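Local coordinates for protein adenosine kinase (Trypanosoma brucei brucei, PDB 4N09) that probably transfers a phosphate group from ATP to adenosine, producing AMP for purine salvage with the help of magnesium, at residues A[39-44]-A[136-141]; A[241-246]-A[264-269]; A[11-16]-A[85-90]. One frame throughout, in Å; residues are numbered along the deposited sequence.

Contact 1. Residues A[39-44]-A[136-141]; sequences TAILLS and TLVADL. With ADN (adenosine), chain E.
Leu42 and Ala139 lie abreast on parallel strands of the small lid sheet of this ribokinase-like (PfkB) kinase, both on the face that meets adenosine. Ala139 CB comes within 3.5 Å of adenosine N7, and Leu42 CD2 lies 3.6 Å from adenosine N6, so methyl groups border the polar rim of the purine. The same CD2 of Leu42 also touches Leu141 CD1 at 3.9 Å, the two leucines meeting at a slant beside N6. Farther back on this face Leu137 CB packs on Ala40 CB (3.9 Å), while Leu137 CD1 reaches the sugar at adenosine C5' (3.8 Å). On the reverse face Ile41 and Val138 run side by side, and Leu35 from a loop touches both; Leu43 CD1 comes to Val138 CG1 at 3.7 Å, its CG anti to the backbone N (chi1 -175°) and beside the carbonyl carbon. Between the two faces runs a parallel backbone ladder from strand 40-42, outermost in the sheet within this chain, to strand 134-140, whose other edge pairs with strand 124-131. Leu137 N donates to Thr39 O, Ile41 N to Leu137 O and Ala139 N to Ile41 O. The ladder ends with Leu43 N bonded to Ala139 O at 2.9 Å.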
loop_
_atom_site.group_PDB
_atom_site.type_symbol
_atom_site.label_atom_id
_atom_site.label_comp_id
_atom_site.label_asym_id
_atom_site.label_seq_id
_atom_site.Cartn_x
_atom_site.Cartn_y
_atom_site.Cartn_z
ATOM N N THR A 39 14.168 -4.819 -2.232
ATOM C CA THR A 39 12.987 -5.611 -2.512
ATOM C C THR A 39 12.293 -6.096 -1.233
ATOM O O THR A 39 12.820 -6.014 -0.126
ATOM C CB THR A 39 13.341 -6.858 -3.355
ATOM O OG1 THR A 39 14.132 -7.758 -2.580
ATOM C CG2 THR A 39 14.117 -6.480 -4.609
ATOM N N ALA A 40 11.086 -6.602 -1.421
ATOM C CA ALA A 40 10.282 -7.168 -0.352
ATOM C C ALA A 40 9.994 -8.617 -0.693
ATOM O O ALA A 40 9.708 -8.926 -1.840
ATOM C CB ALA A 40 8.984 -6.397 -0.201
ATOM N N ILE A 41 10.074 -9.496 0.306
ATOM C CA ILE A 41 9.680 -10.913 0.175
ATOM C C ILE A 41 8.911 -11.328 1.404
ATOM O O ILE A 41 8.810 -10.573 2.373
ATOM C CB ILE A 41 10.893 -11.857 0.043
ATOM C CG1 ILE A 41 11.796 -11.745 1.269
ATOM C CG2 ILE A 41 11.689 -11.534 -1.211
ATOM C CD1 ILE A 41 12.787 -12.874 1.393
ATOM N N LEU A 42 8.358 -12.528 1.352
ATOM C CA LEU A 42 7.777 -13.141 2.523
ATOM C C LEU A 42 8.854 -13.998 3.186
ATOM O O LEU A 42 9.659 -14.643 2.500
ATOM C CB LEU A 42 6.567 -13.994 2.132
ATOM C CG LEU A 42 5.358 -13.283 1.521
ATOM C CD1 LEU A 42 4.272 -14.301 1.184
ATOM C CD2 LEU A 42 4.759 -12.223 2.452
ATOM N N LEU A 43 8.855 -14.022 4.517
ATOM C CA LEU A 43 9.777 -14.883 5.265
ATOM C C LEU A 43 9.706 -16.314 4.774
ATOM O O LEU A 43 8.624 -16.883 4.693
ATOM C CB LEU A 43 9.448 -14.882 6.748
ATOM C CG LEU A 43 10.443 -15.653 7.632
ATOM C CD1 LEU A 43 11.801 -14.969 7.623
ATOM C CD2 LEU A 43 9.948 -15.775 9.068
ATOM N N SER A 44 10.861 -16.887 4.457
ATOM C CA SER A 44 10.946 -18.300 4.090
ATOM C C SER A 44 11.983 -19.001 4.983
ATOM O O SER A 44 12.568 -18.370 5.867
ATOM C CB SER A 44 11.321 -18.447 2.607
ATOM O OG SER A 44 12.695 -18.185 2.390
ATOM N N THR A 136 15.300 -3.096 2.703
ATOM C CA THR A 136 15.043 -4.403 2.152
ATOM C C THR A 136 14.169 -5.128 3.160
ATOM O O THR A 136 14.483 -5.163 4.354
ATOM C CB THR A 136 16.380 -5.140 1.934
ATOM O OG1 THR A 136 17.197 -4.430 0.991
ATOM C CG2 THR A 136 16.146 -6.573 1.453
ATOM N N LEU A 137 13.060 -5.685 2.695
ATOM C CA LEU A 137 11.969 -6.070 3.595
ATOM C C LEU A 137 11.693 -7.543 3.639
ATOM O O LEU A 137 11.605 -8.193 2.611
ATOM C CB LEU A 137 10.679 -5.358 3.167
ATOM C CG LEU A 137 10.846 -3.857 2.929
ATOM C CD1 LEU A 137 9.536 -3.204 2.527
ATOM C CD2 LEU A 137 11.412 -3.161 4.163
ATOM N N VAL A 138 11.513 -8.072 4.837
ATOM C CA VAL A 138 11.160 -9.478 4.974
ATOM C C VAL A 138 9.954 -9.583 5.886
ATOM O O VAL A 138 10.046 -9.285 7.073
ATOM C CB VAL A 138 12.331 -10.309 5.538
ATOM C CG1 VAL A 138 11.931 -11.762 5.704
ATOM C CG2 VAL A 138 13.539 -10.210 4.615
ATOM N N ALA A 139 8.817 -9.976 5.315
ATOM C CA ALA A 139 7.543 -9.863 6.024
ATOM C C ALA A 139 7.146 -11.188 6.589
ATOM O O ALA A 139 7.118 -12.192 5.876
ATOM C CB ALA A 139 6.459 -9.344 5.108
ATOM N N ASP A 140 6.899 -11.193 7.893
ATOM C CA ASP A 140 6.407 -12.362 8.583
ATOM C C ASP A 140 4.984 -12.047 9.042
ATOM O O ASP A 140 4.773 -11.502 10.119
ATOM C CB ASP A 140 7.313 -12.717 9.766
ATOM C CG ASP A 140 6.812 -13.927 10.554
ATOM O OD1 ASP A 140 5.848 -14.602 10.101
ATOM O OD2 ASP A 140 7.391 -14.199 11.625
ATOM N N LEU A 141 4.015 -12.445 8.216
ATOM C CA LEU A 141 2.622 -12.063 8.399
ATOM C C LEU A 141 2.019 -12.486 9.724
ATOM O O LEU A 141 1.220 -11.754 10.297
ATOM C CB LEU A 141 1.791 -12.609 7.254
ATOM C CG LEU A 141 1.609 -11.724 6.027
ATOM C CD1 LEU A 141 2.863 -10.993 5.618
ATOM C CD2 LEU A 141 1.054 -12.517 4.861
HETATM O "O5'" ADN E . 6.135 0.175 2.018
HETATM C "C5'" ADN E . 6.913 -0.533 2.982
HETATM C "C4'" ADN E . 5.999 -1.253 3.940
HETATM O "O4'" ADN E . 5.704 -2.523 3.391
HETATM C "C3'" ADN E . 6.595 -1.556 5.289
HETATM O "O3'" ADN E . 5.999 -0.614 6.163
HETATM C "C2'" ADN E . 6.180 -2.990 5.607
HETATM O "O2'" ADN E . 5.549 -3.212 6.899
HETATM C "C1'" ADN E . 5.212 -3.283 4.482
HETATM N N9 ADN E . 5.148 -4.651 3.979
HETATM C C8 ADN E . 6.174 -5.342 3.454
HETATM N N7 ADN E . 5.801 -6.569 3.020
HETATM C C5 ADN E . 4.487 -6.609 3.284
HETATM C C6 ADN E . 3.464 -7.615 3.089
HETATM N N6 ADN E . 3.780 -8.782 2.521
HETATM N N1 ADN E . 2.232 -7.279 3.486
HETATM C C2 ADN E . 1.924 -6.079 4.040
HETATM N N3 ADN E . 2.815 -5.111 4.253
HETATM C C4 ADN E . 4.062 -5.343 3.889
#

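Contact 2. Residues A[241-246]-A[264-269]. With ADP (adenosine-5'-diphosphate), chain F.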
loop_
_atom_site.group_PDB
_atom_site.type_symbol
_atom_site.label_atom_id
_atom_site.label_comp_id
_atom_site.label_asym_id
_atom_site.label_seq_id
_atom_site.Cartn_x
_atom_site.Cartn_y
_atom_site.Cartn_z
ATOM N N ASP A 241 9.089 -2.843 -23.800
ATOM C CA ASP A 241 10.095 -2.285 -22.917
ATOM C C ASP A 241 9.671 -0.898 -22.411
ATOM O O ASP A 241 10.511 -0.219 -21.829
ATOM C CB ASP A 241 11.465 -2.178 -23.649
ATOM N N CYS A 242 8.406 -0.482 -22.625
ATOM C CA CYS A 242 7.941 0.873 -22.213
ATOM C C CYS A 242 6.825 0.937 -21.234
ATOM O O CYS A 242 5.723 0.449 -21.498
ATOM C CB CYS A 242 7.386 1.683 -23.351
ATOM S SG CYS A 242 8.615 2.136 -24.545
ATOM N N VAL A 243 7.073 1.677 -20.170
ATOM C CA VAL A 243 6.097 1.842 -19.117
ATOM C C VAL A 243 4.817 2.463 -19.680
ATOM O O VAL A 243 3.727 2.054 -19.296
ATOM C CB VAL A 243 6.677 2.670 -17.964
ATOM C CG1 VAL A 243 5.624 2.940 -16.924
ATOM C CG2 VAL A 243 7.825 1.919 -17.311
ATOM N N GLU A 244 4.949 3.423 -20.597
ATOM C CA GLU A 244 3.776 4.035 -21.279
ATOM C C GLU A 244 2.931 3.016 -22.035
ATOM O O GLU A 244 1.709 3.034 -21.951
ATOM C CB GLU A 244 4.188 5.131 -22.283
ATOM C CG GLU A 244 5.069 6.256 -21.672
ATOM C CD GLU A 244 6.598 5.997 -21.788
ATOM O OE1 GLU A 244 7.033 4.816 -21.856
ATOM O OE2 GLU A 244 7.394 6.967 -21.753
ATOM N N GLU A 245 3.591 2.117 -22.749
ATOM C CA GLU A 245 2.889 1.071 -23.494
ATOM C C GLU A 245 2.242 0.032 -22.581
ATOM O O GLU A 245 1.132 -0.373 -22.801
ATOM C CB GLU A 245 3.842 0.394 -24.483
ATOM C CG GLU A 245 3.213 -0.734 -25.309
ATOM C CD GLU A 245 2.061 -0.294 -26.224
ATOM O OE1 GLU A 245 1.823 0.919 -26.400
ATOM O OE2 GLU A 245 1.382 -1.184 -26.761
ATOM N N ILE A 246 2.918 -0.340 -21.512
ATOM C CA ILE A 246 2.356 -1.281 -20.556
ATOM C C ILE A 246 1.058 -0.720 -19.961
ATOM O O ILE A 246 0.070 -1.427 -19.799
ATOM C CB ILE A 246 3.370 -1.585 -19.434
ATOM C CG1 ILE A 246 4.621 -2.254 -20.015
ATOM C CG2 ILE A 246 2.772 -2.518 -18.402
ATOM C CD1 ILE A 246 5.809 -2.320 -19.076
ATOM N N VAL A 264 -4.843 3.685 -14.953
ATOM C CA VAL A 264 -3.592 3.047 -14.567
ATOM C C VAL A 264 -2.572 4.115 -14.213
ATOM O O VAL A 264 -2.311 5.016 -14.996
ATOM C CB VAL A 264 -3.072 2.129 -15.703
ATOM C CG1 VAL A 264 -1.728 1.502 -15.349
ATOM C CG2 VAL A 264 -4.076 1.031 -15.987
ATOM N N VAL A 265 -1.960 3.956 -13.047
ATOM C CA VAL A 265 -0.999 4.911 -12.521
ATOM C C VAL A 265 0.318 4.190 -12.177
ATOM O O VAL A 265 0.350 3.343 -11.299
ATOM C CB VAL A 265 -1.551 5.563 -11.256
ATOM C CG1 VAL A 265 -0.627 6.655 -10.761
ATOM C CG2 VAL A 265 -2.900 6.159 -11.535
ATOM N N PHE A 266 1.386 4.538 -12.879
ATOM C CA PHE A 266 2.670 3.956 -12.637
ATOM C C PHE A 266 3.622 5.058 -12.232
ATOM O O PHE A 266 3.899 5.962 -13.032
ATOM C CB PHE A 266 3.216 3.300 -13.909
ATOM C CG PHE A 266 2.508 2.046 -14.336
ATOM C CD1 PHE A 266 1.891 1.214 -13.409
ATOM C CD2 PHE A 266 2.512 1.664 -15.683
ATOM C CE1 PHE A 266 1.270 0.043 -13.813
ATOM C CE2 PHE A 266 1.879 0.496 -16.093
ATOM C CZ PHE A 266 1.266 -0.324 -15.149
ATOM N N THR A 267 4.142 4.976 -11.011
ATOM C CA THR A 267 5.144 5.918 -10.565
ATOM C C THR A 267 6.529 5.486 -11.056
ATOM O O THR A 267 6.708 4.349 -11.483
ATOM C CB THR A 267 5.169 6.055 -9.040
ATOM O OG1 THR A 267 5.380 4.772 -8.439
ATOM C CG2 THR A 267 3.870 6.647 -8.554
ATOM N N ARG A 268 7.485 6.412 -11.010
ATOM C CA ARG A 268 8.818 6.190 -11.559
ATOM C C ARG A 268 9.851 6.993 -10.813
ATOM O O ARG A 268 10.661 7.682 -11.412
ATOM C CB ARG A 268 8.848 6.609 -13.026
ATOM C CG ARG A 268 7.921 5.781 -13.905
ATOM C CD ARG A 268 8.280 5.901 -15.367
ATOM N NE ARG A 268 7.927 7.201 -15.899
ATOM C CZ ARG A 268 8.034 7.540 -17.176
ATOM N NH1 ARG A 268 8.506 6.674 -18.049
ATOM N NH2 ARG A 268 7.655 8.748 -17.578
ATOM N N ASP A 269 9.799 6.924 -9.496
ATOM C CA ASP A 269 10.704 7.682 -8.629
ATOM C C ASP A 269 10.951 9.120 -9.139
ATOM O O ASP A 269 10.026 9.914 -9.132
ATOM C CB ASP A 269 12.001 6.895 -8.279
ATOM C CG ASP A 269 12.744 6.354 -9.501
ATOM O OD1 ASP A 269 12.451 5.198 -9.939
ATOM O OD2 ASP A 269 13.637 7.089 -10.012
HETATM P PB ADP F . 8.073 3.036 -4.568
HETATM O O1B ADP F . 6.908 2.074 -4.860
HETATM O O2B ADP F . 8.242 3.461 -3.109
HETATM O O3B ADP F . 9.417 2.668 -5.184
HETATM P PA ADP F . 8.459 5.287 -6.292
HETATM O O1A ADP F . 9.904 5.030 -5.860
HETATM O O2A ADP F . 8.054 5.215 -7.765
HETATM O O3A ADP F . 7.528 4.323 -5.401
HETATM O "O5'" ADP F . 8.089 6.765 -5.752
HETATM C "C5'" ADP F . 6.778 7.175 -5.443
HETATM C "C4'" ADP F . 6.825 8.660 -5.541
HETATM O "O4'" ADP F . 7.682 9.142 -4.520
HETATM C "C3'" ADP F . 7.383 9.156 -6.871
HETATM O "O3'" ADP F . 6.379 9.237 -7.891
HETATM C "C2'" ADP F . 7.937 10.488 -6.438
HETATM O "O2'" ADP F . 6.897 11.422 -6.353
HETATM C "C1'" ADP F . 8.406 10.265 -5.020
HETATM N N9 ADP F . 9.868 9.957 -5.007
HETATM C C8 ADP F . 10.386 8.726 -4.887
HETATM N N7 ADP F . 11.728 8.790 -4.905
HETATM C C5 ADP F . 12.084 10.069 -5.029
HETATM C C6 ADP F . 13.348 10.810 -5.101
HETATM N N6 ADP F . 14.514 10.143 -5.027
HETATM N N1 ADP F . 13.309 12.154 -5.248
HETATM C C2 ADP F . 12.147 12.816 -5.312
HETATM N N3 ADP F . 10.976 12.180 -5.233
HETATM C C4 ADP F . 10.869 10.839 -5.098
#
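Helix 243-252 packs through Val243 and Ile246 onto Phe266 of strand 263-268; with helix 226-236 it forms the connection between the neighbouring parallel strands 221-225 and 263-268, a beta-alpha-beta crossover of the large PfkB sheet. Val243 CG1 comes to 3.6 Å from Phe266 CD2, placed there by a chi1 of 175° that sets this methyl anti to the backbone N. Ile246 CG2 meets Phe266 CE2 at 3.9 Å, its side chain running at about a right angle to that of Phe266. Val243 O lies at the ring edge, in the ring plane, while Val264 CG1 sits over one face of the ring, offset toward its rim. Ala229 and Ala233 of helix 226-236 add to the packing, touching Phe266 and Ile246 respectively. The helix begins beside this apolar patch: Cys242 is at its N-cap position, and Cys242 O accepts the bond from Ile246 N. The same cysteine forms an interchain disulfide in a structure of this protein. Glu244 OE2 and Arg268 NH1 make only a long salt bridge of 3.9 Å, with carboxylate and guanidinium planes 79° apart; Arg268 NE is instead bonded to Ser272 O. Phe266 and Arg268 point to the helix, whereas Thr267 between them points away from it. Thr267 OG1 and Asp269 N both bond ADP O2A, an alpha-phosphate oxygen, at 2.8 and 3.0 Å.

Contact 3. Residues A[11-16]-A[85-90]. With ADN (adenosine), chain E.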
loop_
_atom_site.group_PDB
_atom_site.type_symbol
_atom_site.label_atom_id
_atom_site.label_comp_id
_atom_site.label_asym_id
_atom_site.label_seq_id
_atom_site.Cartn_x
_atom_site.Cartn_y
_atom_site.Cartn_z
ATOM N N VAL A 11 -13.456 6.151 2.927
ATOM C CA VAL A 11 -12.572 5.163 2.261
ATOM C C VAL A 11 -12.312 3.922 3.125
ATOM O O VAL A 11 -12.178 3.989 4.367
ATOM C CB VAL A 11 -11.339 5.765 1.557
ATOM C CG1 VAL A 11 -11.269 7.248 1.747
ATOM C CG2 VAL A 11 -10.042 5.103 1.978
ATOM N N TYR A 12 -12.299 2.790 2.444
ATOM C CA TYR A 12 -12.087 1.490 3.069
ATOM C C TYR A 12 -10.756 0.964 2.588
ATOM O O TYR A 12 -10.486 0.947 1.388
ATOM C CB TYR A 12 -13.201 0.547 2.619
ATOM C CG TYR A 12 -13.132 -0.843 3.134
ATOM C CD1 TYR A 12 -13.918 -1.246 4.210
ATOM C CD2 TYR A 12 -12.308 -1.779 2.546
ATOM C CE1 TYR A 12 -13.841 -2.544 4.708
ATOM C CE2 TYR A 12 -12.247 -3.086 3.012
ATOM C CZ TYR A 12 -13.018 -3.464 4.092
ATOM O OH TYR A 12 -12.948 -4.767 4.555
ATOM N N VAL A 13 -9.925 0.542 3.529
ATOM C CA VAL A 13 -8.586 0.051 3.231
ATOM C C VAL A 13 -8.407 -1.290 3.893
ATOM O O VAL A 13 -8.802 -1.467 5.050
ATOM C CB VAL A 13 -7.499 0.988 3.793
ATOM C CG1 VAL A 13 -6.109 0.411 3.567
ATOM C CG2 VAL A 13 -7.590 2.345 3.156
ATOM N N GLN A 14 -7.771 -2.210 3.183
ATOM C CA GLN A 14 -7.506 -3.515 3.728
ATOM C C GLN A 14 -6.116 -3.935 3.357
ATOM O O GLN A 14 -5.727 -3.815 2.202
ATOM C CB GLN A 14 -8.519 -4.520 3.201
ATOM C CG GLN A 14 -8.420 -5.871 3.870
ATOM C CD GLN A 14 -9.734 -6.651 3.819
ATOM O OE1 GLN A 14 -10.832 -6.081 3.926
ATOM N NE2 GLN A 14 -9.626 -7.972 3.695
ATOM N N CYS A 15 -5.382 -4.432 4.346
ATOM C CA CYS A 15 -4.015 -4.878 4.169
ATOM C C CYS A 15 -3.597 -5.723 5.351
ATOM O O CYS A 15 -4.418 -6.067 6.193
ATOM C CB CYS A 15 -3.085 -3.667 4.009
ATOM S SG CYS A 15 -1.441 -4.041 3.319
ATOM N N ASN A 16 -2.308 -6.020 5.426
ATOM C CA ASN A 16 -1.721 -6.788 6.503
ATOM C C ASN A 16 -1.024 -5.892 7.504
ATOM O O ASN A 16 -0.043 -5.262 7.162
ATOM C CB ASN A 16 -0.700 -7.725 5.900
ATOM C CG ASN A 16 -1.299 -8.598 4.829
ATOM O OD1 ASN A 16 -2.475 -8.970 4.910
ATOM N ND2 ASN A 16 -0.515 -8.939 3.838
ATOM N N LYS A 85 -13.929 10.035 10.997
ATOM C CA LYS A 85 -15.022 10.196 10.035
ATOM C C LYS A 85 -14.524 10.027 8.581
ATOM O O LYS A 85 -15.089 10.611 7.666
ATOM C CB LYS A 85 -15.687 11.593 10.256
ATOM N N PHE A 86 -13.469 9.235 8.357
ATOM C CA PHE A 86 -12.840 9.181 7.018
ATOM C C PHE A 86 -12.389 7.786 6.592
ATOM O O PHE A 86 -13.049 7.145 5.767
ATOM C CB PHE A 86 -11.680 10.171 6.958
ATOM C CG PHE A 86 -10.938 10.187 5.641
ATOM C CD1 PHE A 86 -11.582 9.938 4.438
ATOM C CD2 PHE A 86 -9.598 10.545 5.602
ATOM C CE1 PHE A 86 -10.897 9.986 3.247
ATOM C CE2 PHE A 86 -8.915 10.579 4.404
ATOM C CZ PHE A 86 -9.565 10.276 3.226
ATOM N N VAL A 87 -11.284 7.300 7.156
ATOM C CA VAL A 87 -10.740 5.999 6.773
ATOM C C VAL A 87 -11.055 4.909 7.760
ATOM O O VAL A 87 -10.914 5.093 8.947
ATOM C CB VAL A 87 -9.213 6.031 6.657
ATOM C CG1 VAL A 87 -8.678 4.692 6.187
ATOM C CG2 VAL A 87 -8.771 7.095 5.676
ATOM N N THR A 88 -11.426 3.753 7.231
ATOM C CA THR A 88 -11.570 2.539 8.014
ATOM C C THR A 88 -10.593 1.497 7.494
ATOM O O THR A 88 -10.424 1.376 6.290
ATOM C CB THR A 88 -13.001 1.993 7.881
ATOM O OG1 THR A 88 -13.912 3.008 8.323
ATOM C CG2 THR A 88 -13.194 0.704 8.709
ATOM N N TYR A 89 -9.939 0.779 8.399
ATOM C CA TYR A 89 -8.925 -0.178 8.026
ATOM C C TYR A 89 -9.303 -1.518 8.572
ATOM O O TYR A 89 -9.747 -1.629 9.703
ATOM C CB TYR A 89 -7.573 0.209 8.631
ATOM C CG TYR A 89 -6.422 -0.752 8.370
ATOM C CD1 TYR A 89 -6.175 -1.812 9.212
ATOM C CD2 TYR A 89 -5.568 -0.574 7.292
ATOM C CE1 TYR A 89 -5.123 -2.686 8.978
ATOM C CE2 TYR A 89 -4.510 -1.437 7.056
ATOM C CZ TYR A 89 -4.289 -2.486 7.907
ATOM O OH TYR A 89 -3.252 -3.368 7.685
ATOM N N VAL A 90 -9.067 -2.533 7.762
ATOM C CA VAL A 90 -9.368 -3.883 8.128
ATOM C C VAL A 90 -8.142 -4.767 7.957
ATOM O O VAL A 90 -7.473 -4.751 6.927
ATOM C CB VAL A 90 -10.505 -4.423 7.244
ATOM C CG1 VAL A 90 -10.736 -5.901 7.503
ATOM C CG2 VAL A 90 -11.784 -3.628 7.493
HETATM O "O5'" ADN E . 6.135 0.175 2.018
HETATM C "C5'" ADN E . 6.913 -0.533 2.982
HETATM C "C4'" ADN E . 5.999 -1.253 3.940
HETATM O "O4'" ADN E . 5.704 -2.523 3.391
HETATM C "C3'" ADN E . 6.595 -1.556 5.289
HETATM O "O3'" ADN E . 5.999 -0.614 6.163
HETATM C "C2'" ADN E . 6.180 -2.990 5.607
HETATM O "O2'" ADN E . 5.549 -3.212 6.899
HETATM C "C1'" ADN E . 5.212 -3.283 4.482
HETATM N N9 ADN E . 5.148 -4.651 3.979
HETATM C C8 ADN E . 6.174 -5.342 3.454
HETATM N N7 ADN E . 5.801 -6.569 3.020
HETATM C C5 ADN E . 4.487 -6.609 3.284
HETATM C C6 ADN E . 3.464 -7.615 3.089
HETATM N N6 ADN E . 3.780 -8.782 2.521
HETATM N N1 ADN E . 2.232 -7.279 3.486
HETATM C C2 ADN E . 1.924 -6.079 4.040
HETATM N N3 ADN E . 2.815 -5.111 4.253
HETATM C C4 ADN E . 4.062 -5.343 3.889
#
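Tyr12 leans across to Val90 on the neighbouring strand, the two side chains set obliquely, with Val90 CG2 lying 3.6 Å from Tyr12 CZ. With CG anti to the backbone N (chi1 179°), the Tyr12 ring runs forward along its strand and brings the hydroxyl to Gln14, where Tyr12 OH donates to Gln14 OE1, nearly along the C=O axis. Gln14 stretches out over the same valine, its OE1 3.6 Å from Val90 CG1. The buried amide oxygen thus has a donor from its own strand and a methyl group from the next one beside it. Helix 155-163 touches this face of the sheet at Tyr12 and Thr88.

The opposite face holds Val11, Val13, Val87 and Tyr89, with helix 67-77 against Val87 and Tyr89. Val13 divides its two methyls between partners: CG1 is 3.9 Å from Tyr89 CD2, and CG2 is 4.0 Å from Val87 CG1. The Tyr89 ring runs forward along its strand, and its CE2 comes to 4.0 Å from Cys15 CB, just past the end of strand 11-14.

Between the faces, parallel hydrogen bonds join strands 11-14 and 87-94 of the large sheet, flanked by 166-169 and 112-118 respectively. Val11 N donates to Phe86 O, Thr88 N to Val11 O, Val13 N to Thr88 O and Val90 N to Val13 O; the last rung, Cys15 N to Val90 O at 3.3 Å, is weak. Beyond it Asn16 ND2 donates to adenosine N1 over 3.2 Å at an N-H...N angle of 161°, and has a weak second bond to Phe172 O. Use of N1 as an acceptor is consistent with recognition of an adenine base unprotonated at that position, by an amide in the loop that follows the carboxyl end of strand 11-14.

Contacts 2 and 3 belong to the same nine-stranded sheet, on opposite sides of the chain's centre, with their own centres 27 Å apart; strands 166-169, 194-198 and 221-225 separate strand 11-14 from strand 263-268. Contact 1 lies in the separate five-stranded sheet, its centre 25 Å from that of contact 2 and 23 Å from that of contact 3. Along the chain the segments of contacts 3 and 1 alternate, and contact 2 follows both. Contacts 1 and 3 meet where Leu141 CD2 lies 4.0 Å from Asn16 ND2; there both contacts reach adenosine, from the ends of strands of the two sheets, while contact 2 serves the ADP end of the active site.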